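Local coordinates for glutamyl endopeptidase (Staphylococcus epidermidis, PDB 6PYM), which is a secreted serine protease that probably cleaves peptide bonds preferentially on the carbonyl side of glutamate, and also of aspartate, at residues A[6-11]-A[136-141]. The protein carries 1 engineered substitution. Numbering follows the deposited sequence.
Sequences NNRHQI and GDKPLA
R8 and D137 join the N-terminal strand to a surface loop through a two-pronged, end-on salt bridge. NH2 of R8 donates to OD2 of D137 at 2.8 Å, while NH1 of R8 reaches OD1 of D137 in a longer bond of 3.2 Å. Both bonds are close to straight, and the guanidinium and carboxylate planes lie only 11° apart, so the two groups meet edge to edge. OD1 accepts on its syn lone pair; OD2 is also approached from the syn side, though the donor stands somewhat out of the carboxylate plane. Aspartate fits because its two oxygens match the two terminal nitrogens. Arginine suits this place because its flat group has a third donor to spare: NE of R8 binds OD1 of N6 at 2.9 Å, on a lone pair in the carbonyl plane but with a bent N-H...O angle of 143°. The short amide of N6 thus takes up the NE side of the guanidinium, slightly tilted from its plane, and helps fix its rotation. A bend at chi3 (-70°) turns the long R8 chain toward the loop.

K138 has methylenes enough to lay its aliphatic end over one guanidinium face, with CE 3.8 Å from NH2 of R8, while its ammonium reaches a water. NZ comes to 4.0 Å from the same NH2, a closeness of like charges that D137 probably offsets. NZ donates to the water at 3.1 Å, and this water in turn donates to the backbone O of R8, a second, solvent-mediated link between the segments. K138 makes a cation-pi contact with W144 besides.

The contact lies on the surface, away from the predicted charge-relay site. Strand 8-11 pairs antiparallel with strand 143-154, and loop 136-141 leads from strand 128-133 into that same strand, so the salt bridge ties the edge strand to the connection beside it.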
ATOM      1  N   ASN A   6      -8.392   2.389 -17.913  1.00  9.51           N
ATOM      2  CA  ASN A   6      -9.118   2.407 -16.642  1.00 10.14           C
ATOM      3  C   ASN A   6      -9.786   1.044 -16.506  1.00 10.23           C
ATOM      4  O   ASN A   6     -10.965   0.872 -16.837  1.00 12.46           O
ATOM      5  CB  ASN A   6     -10.109   3.547 -16.595  1.00 10.89           C
ATOM      6  CG  ASN A   6     -10.863   3.608 -15.288  1.00 11.24           C
ATOM      7  OD1 ASN A   6     -10.475   2.969 -14.306  1.00 12.55           O
ATOM      8  ND2 ASN A   6     -11.939   4.386 -15.256  1.00 13.25           N
ATOM      9  N   ASN A   7      -9.012   0.076 -16.035  1.00  9.96           N
ATOM     10  CA  ASN A   7      -9.400  -1.327 -15.938  1.00 10.18           C
ATOM     11  C   ASN A   7      -9.306  -1.682 -14.456  1.00  9.92           C
ATOM     12  O   ASN A   7      -8.249  -2.074 -13.956  1.00 10.16           O
ATOM     13  CB  ASN A   7      -8.445  -2.163 -16.792  1.00 12.38           C
ATOM     14  CG  ASN A   7      -8.783  -3.632 -16.790  1.00 14.69           C
ATOM     15  OD1 ASN A   7      -9.797  -4.048 -16.232  1.00 19.49           O
ATOM     16  ND2 ASN A   7      -7.936  -4.430 -17.428  1.00 16.33           N
ATOM     17  N   ARG A   8     -10.418  -1.510 -13.748  1.00  9.80           N
ATOM     18  CA  ARG A   8     -10.460  -1.631 -12.295  1.00  9.80           C
ATOM     19  C   ARG A   8     -11.630  -2.508 -11.881  1.00  9.97           C
ATOM     20  O   ARG A   8     -12.758  -2.316 -12.351  1.00 12.37           O
ATOM     21  CB  ARG A   8     -10.592  -0.254 -11.647  1.00  9.81           C
ATOM     22  CG  ARG A   8      -9.465   0.704 -12.006  1.00  8.99           C
ATOM     23  CD  ARG A   8      -9.484   1.944 -11.125  1.00 11.21           C
ATOM     24  NE  ARG A   8     -10.627   2.799 -11.424  1.00 10.28           N
ATOM     25  CZ  ARG A   8     -11.228   3.606 -10.552  1.00  9.79           C
ATOM     26  NH1 ARG A   8     -10.826   3.663  -9.291  1.00 10.21           N
ATOM     27  NH2 ARG A   8     -12.250   4.348 -10.938  1.00 10.86           N
ATOM     28  N   HIS A   9     -11.367  -3.455 -10.996  1.00  9.34           N
ATOM     29  CA  HIS A   9     -12.366  -4.431 -10.591  1.00  9.99           C
ATOM     30  C   HIS A   9     -12.325  -4.597  -9.082  1.00  9.40           C
ATOM     31  O   HIS A   9     -11.252  -4.566  -8.470  1.00  9.15           O
ATOM     32  CB  HIS A   9     -12.112  -5.777 -11.279  1.00 12.52           C
ATOM     33  CG  HIS A   9     -12.393  -5.747 -12.745  1.00 15.73           C
ATOM     34  ND1 HIS A   9     -11.426  -5.471 -13.687  1.00 21.29           N
ATOM     35  CD2 HIS A   9     -13.553  -5.891 -13.424  1.00 16.46           C
ATOM     36  CE1 HIS A   9     -11.974  -5.483 -14.890  1.00 20.56           C
ATOM     37  NE2 HIS A   9     -13.264  -5.737 -14.757  1.00 23.38           N
ATOM     38  N   GLN A  10     -13.498  -4.787  -8.490  1.00  8.37           N
ATOM     39  CA  GLN A  10     -13.601  -4.915  -7.050  1.00  9.05           C
ATOM     40  C   GLN A  10     -13.137  -6.296  -6.612  1.00  8.23           C
ATOM     41  O   GLN A  10     -13.361  -7.297  -7.307  1.00  9.38           O
ATOM     42  CB  GLN A  10     -15.045  -4.688  -6.609  1.00  9.61           C
ATOM     43  CG  GLN A  10     -15.194  -4.662  -5.099  1.00  9.98           C
ATOM     44  CD  GLN A  10     -16.570  -4.234  -4.638  1.00  9.48           C
ATOM     45  OE1 GLN A  10     -17.478  -3.999  -5.450  1.00 10.40           O
ATOM     46  NE2 GLN A  10     -16.731  -4.105  -3.321  1.00 10.16           N
ATOM     47  N   ILE A  11     -12.473  -6.339  -5.460  1.00  8.19           N
ATOM     48  CA  ILE A  11     -12.064  -7.578  -4.814  1.00  9.01           C
ATOM     49  C   ILE A  11     -13.061  -7.882  -3.710  1.00  7.87           C
ATOM     50  O   ILE A  11     -13.343  -7.034  -2.854  1.00  8.98           O
ATOM     51  CB  ILE A  11     -10.644  -7.468  -4.232  1.00  9.02           C
ATOM     52  CG1 ILE A  11      -9.629  -7.059  -5.304  1.00 10.31           C
ATOM     53  CG2 ILE A  11     -10.247  -8.770  -3.516  1.00  9.46           C
ATOM     54  CD1 ILE A  11      -9.607  -7.950  -6.504  1.00 11.08           C
ATOM     55  N   GLY A 136     -11.090   6.381  -3.646  1.00  9.14           N
ATOM     56  CA  GLY A 136     -12.144   7.182  -3.046  1.00 10.22           C
ATOM     57  C   GLY A 136     -13.357   7.453  -3.912  1.00 10.43           C
ATOM     58  O   GLY A 136     -14.341   8.004  -3.404  1.00 12.35           O
ATOM     59  N   ASP A 137     -13.326   7.100  -5.195  1.00  9.80           N
ATOM     60  CA  ASP A 137     -14.539   7.215  -5.993  1.00 11.04           C
ATOM     61  C   ASP A 137     -15.483   6.045  -5.785  1.00 10.18           C
ATOM     62  O   ASP A 137     -16.651   6.130  -6.181  1.00 12.41           O
ATOM     63  CB  ASP A 137     -14.215   7.400  -7.479  1.00 10.02           C
ATOM     64  CG  ASP A 137     -13.499   6.207  -8.092  1.00 10.53           C
ATOM     65  OD1 ASP A 137     -12.604   5.617  -7.443  1.00 10.72           O
ATOM     66  OD2 ASP A 137     -13.807   5.867  -9.251  1.00 12.27           O
ATOM     67  N   LYS A 138     -15.022   4.982  -5.154  1.00 10.37           N
ATOM     68  CA  LYS A 138     -15.821   3.810  -4.872  1.00 10.49           C
ATOM     69  C   LYS A 138     -16.344   3.876  -3.447  1.00 10.08           C
ATOM     70  O   LYS A 138     -15.939   4.738  -2.663  1.00 11.08           O
ATOM     71  CB  LYS A 138     -14.965   2.560  -5.101  1.00  9.77           C
ATOM     72  CG  LYS A 138     -14.303   2.519  -6.475  1.00 10.65           C
ATOM     73  CD  LYS A 138     -15.302   2.560  -7.624  1.00 11.12           C
ATOM     74  CE  LYS A 138     -14.612   2.173  -8.917  1.00 13.32           C
ATOM     75  NZ  LYS A 138     -15.510   2.244 -10.099  1.00 17.57           N
ATOM     76  N   PRO A 139     -17.262   2.982  -3.067  1.00 10.86           N
ATOM     77  CA  PRO A 139     -17.788   3.037  -1.699  1.00 12.31           C
ATOM     78  C   PRO A 139     -16.669   2.854  -0.684  1.00 11.25           C
ATOM     79  O   PRO A 139     -15.680   2.142  -0.927  1.00 10.07           O
ATOM     80  CB  PRO A 139     -18.794   1.882  -1.654  1.00 13.04           C
ATOM     81  CG  PRO A 139     -19.224   1.712  -3.076  1.00 13.52           C
ATOM     82  CD  PRO A 139     -17.975   1.977  -3.878  1.00 11.98           C
ATOM     83  N   LEU A 140     -16.819   3.524   0.456  1.00 11.05           N
ATOM     84  CA  LEU A 140     -15.752   3.583   1.444  1.00 11.47           C
ATOM     85  C   LEU A 140     -15.300   2.182   1.840  1.00 10.55           C
ATOM     86  O   LEU A 140     -16.119   1.284   2.060  1.00 10.44           O
ATOM     87  CB  LEU A 140     -16.219   4.357   2.676  1.00 13.06           C
ATOM     88  CG  LEU A 140     -15.153   4.662   3.732  1.00 14.31           C
ATOM     89  CD1 LEU A 140     -14.101   5.613   3.190  1.00 15.01           C
ATOM     90  CD2 LEU A 140     -15.797   5.226   4.992  1.00 17.72           C
ATOM     91  N   ALA A 141     -13.982   1.996   1.893  1.00  9.76           N
ATOM     92  CA  ALA A 141     -13.357   0.765   2.364  1.00  9.81           C
ATOM     93  C   ALA A 141     -13.601  -0.430   1.452  1.00  8.99           C
ATOM     94  O   ALA A 141     -13.493  -1.575   1.901  1.00  9.21           O
ATOM     95  CB  ALA A 141     -13.725   0.447   3.819  1.00 10.76           C
TER
HETATM   96  O   HOH W   1     -14.112   0.390 -12.198  1.00 21.94           O